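Local coordinates for protein putative metal-dependent hydrolase (Bacillus subtilis, PDB 6KNS) that binds two zinc ions in a metallo-beta-lactamase fold and is probably a metal-dependent hydrolase related to the short-form RNase Z enzymes, at residues T10-Y15 with S43-K48. Sequence-based numbering, arbitrary orientation.
Sequences TVIGCY and SAVLSK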
loop_
_atom_site.group_PDB
_atom_site.type_symbol
_atom_site.label_atom_id
_atom_site.label_comp_id
_atom_site.label_asym_id
_atom_site.label_seq_id
_atom_site.Cartn_x
_atom_site.Cartn_y
_atom_site.Cartn_z
ATOM N N THR A 10 -7.683 13.503 11.164
ATOM C CA THR A 10 -6.394 13.724 10.493
ATOM C C THR A 10 -6.404 13.033 9.135
ATOM O O THR A 10 -6.636 11.820 9.062
ATOM C CB THR A 10 -5.214 13.179 11.288
ATOM O OG1 THR A 10 -5.243 13.706 12.612
ATOM C CG2 THR A 10 -3.836 13.554 10.594
ATOM N N VAL A 11 -6.179 13.784 8.057
ATOM C CA VAL A 11 -6.123 13.142 6.740
ATOM C C VAL A 11 -4.817 12.350 6.657
ATOM O O VAL A 11 -3.767 12.872 6.949
ATOM C CB VAL A 11 -6.197 14.165 5.603
ATOM C CG1 VAL A 11 -6.045 13.483 4.247
ATOM C CG2 VAL A 11 -7.517 14.969 5.690
ATOM N N ILE A 12 -4.905 11.076 6.321
ATOM C CA ILE A 12 -3.715 10.225 6.227
ATOM C C ILE A 12 -3.321 10.127 4.782
ATOM O O ILE A 12 -2.141 10.178 4.460
ATOM C CB ILE A 12 -3.936 8.836 6.797
ATOM C CG1 ILE A 12 -4.437 8.944 8.233
ATOM C CG2 ILE A 12 -2.613 8.030 6.740
ATOM C CD1 ILE A 12 -3.490 9.640 9.193
ATOM N N GLY A 13 -4.309 10.029 3.889
ATOM C CA GLY A 13 -3.982 10.066 2.444
ATOM C C GLY A 13 -5.203 10.520 1.668
ATOM O O GLY A 13 -6.337 10.302 2.095
ATOM N N CYS A 14 -4.977 11.140 0.539
ATOM C CA CYS A 14 -6.050 11.897 -0.092
ATOM C C CYS A 14 -6.097 11.864 -1.619
ATOM O O CYS A 14 -6.994 12.514 -2.209
ATOM C CB CYS A 14 -5.987 13.357 0.392
ATOM S SG CYS A 14 -4.490 14.118 -0.104
ATOM N N TYR A 15 -5.193 11.112 -2.267
ATOM C CA TYR A 15 -5.251 10.958 -3.728
ATOM C C TYR A 15 -6.247 9.931 -4.235
ATOM O O TYR A 15 -6.439 8.867 -3.628
ATOM C CB TYR A 15 -3.856 10.675 -4.334
ATOM C CG TYR A 15 -3.066 11.966 -4.505
ATOM C CD1 TYR A 15 -3.127 12.689 -5.682
ATOM C CD2 TYR A 15 -2.313 12.464 -3.467
ATOM C CE1 TYR A 15 -2.464 13.881 -5.813
ATOM C CE2 TYR A 15 -1.631 13.662 -3.571
ATOM C CZ TYR A 15 -1.724 14.369 -4.749
ATOM O OH TYR A 15 -1.008 15.517 -4.876
ATOM N N SER A 43 -3.608 3.020 -0.428
ATOM C CA SER A 43 -2.154 2.848 -0.728
ATOM C C SER A 43 -1.281 3.792 0.121
ATOM O O SER A 43 -1.535 4.992 0.176
ATOM C CB SER A 43 -1.903 3.105 -2.217
ATOM O OG SER A 43 -0.609 2.699 -2.628
ATOM N N ALA A 44 -0.256 3.238 0.776
ATOM C CA ALA A 44 0.651 3.984 1.638
ATOM C C ALA A 44 -0.023 4.584 2.882
ATOM O O ALA A 44 0.606 5.373 3.609
ATOM C CB ALA A 44 1.436 5.093 0.849
ATOM N N VAL A 45 -1.252 4.174 3.179
ATOM C CA VAL A 45 -1.946 4.708 4.325
ATOM C C VAL A 45 -1.365 4.168 5.619
ATOM O O VAL A 45 -1.173 4.936 6.564
ATOM C CB VAL A 45 -3.456 4.489 4.212
ATOM C CG1 VAL A 45 -4.146 4.674 5.595
ATOM C CG2 VAL A 45 -3.970 5.460 3.146
ATOM N N LEU A 46 -1.033 2.881 5.674
ATOM C CA LEU A 46 -0.424 2.364 6.905
ATOM C C LEU A 46 0.885 3.026 7.222
ATOM O O LEU A 46 1.136 3.419 8.386
ATOM C CB LEU A 46 -0.167 0.866 6.830
ATOM C CG LEU A 46 -1.228 -0.122 7.235
ATOM C CD1 LEU A 46 -0.569 -1.566 7.460
ATOM C CD2 LEU A 46 -1.974 0.379 8.481
ATOM N N SER A 47 1.741 3.165 6.203
ATOM C CA SER A 47 3.009 3.836 6.384
ATOM C C SER A 47 2.847 5.227 7.024
ATOM O O SER A 47 3.571 5.602 7.969
ATOM C CB SER A 47 3.721 3.969 5.056
ATOM O OG SER A 47 4.999 4.575 5.187
ATOM N N LYS A 48 1.914 5.995 6.509
ATOM C CA LYS A 48 1.681 7.347 7.008
ATOM C C LYS A 48 0.945 7.328 8.350
ATOM O O LYS A 48 1.289 8.097 9.244
ATOM C CB LYS A 48 0.938 8.181 5.965
ATOM C CG LYS A 48 1.815 8.404 4.730
ATOM C CD LYS A 48 1.523 9.696 4.028
ATOM C CE LYS A 48 2.360 9.843 2.743
ATOM N NZ LYS A 48 3.735 10.311 2.973
#
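The bulged end of strand 7-13, at Ile12, lies beside the first turn of the short helix 45-49, at Val45 and Lys48. This joins a strand of one of the two mixed sheets of the metallo-beta-lactamase fold to the helix that follows strand 35-39 of the same sheet. The strand ends in a classic beta bulge: Ile12 and Gly13 both pair with the one residue Gly27 of strand 27-32, Ile12 having psi -39°. Ala44 sits at the N-cap of the helix, and its O accepts the bond from Lys48 N at 3.2 Å.

One methyl group does most of the touching. In Ile12, with chi1 at -55°, CG1 lies beside the backbone N and CG2 is anti to that N, which brings CG2 against the helix backbone, 3.4 Å from Val45 O. The same CG2 lies 3.6 Å from Lys48 CB. From Val45 a single methyl, CG1, comes to meet it at 3.9 Å, so one carbon of Ile12 touches two residues about one helical turn apart.

On the helix's other flanks, Leu46 packs on helix 74-86, while Ser47 OG bonds to Glu23 O of the second subunit; Val45 is about 8 Å, side chain to side chain, from the zinc ligands Asp69 and His70.

Lys48 sets off toward the strand, then runs past Ile12 in the opposite sense. Beyond CD the chain leaves the strand, and the bend at chi4 (-81°) sets the direction of NZ, which bonds to Asn22 O. What Lys48 offers the strand is aliphatic carbon, with CD 3.7 Å from Ile12 O.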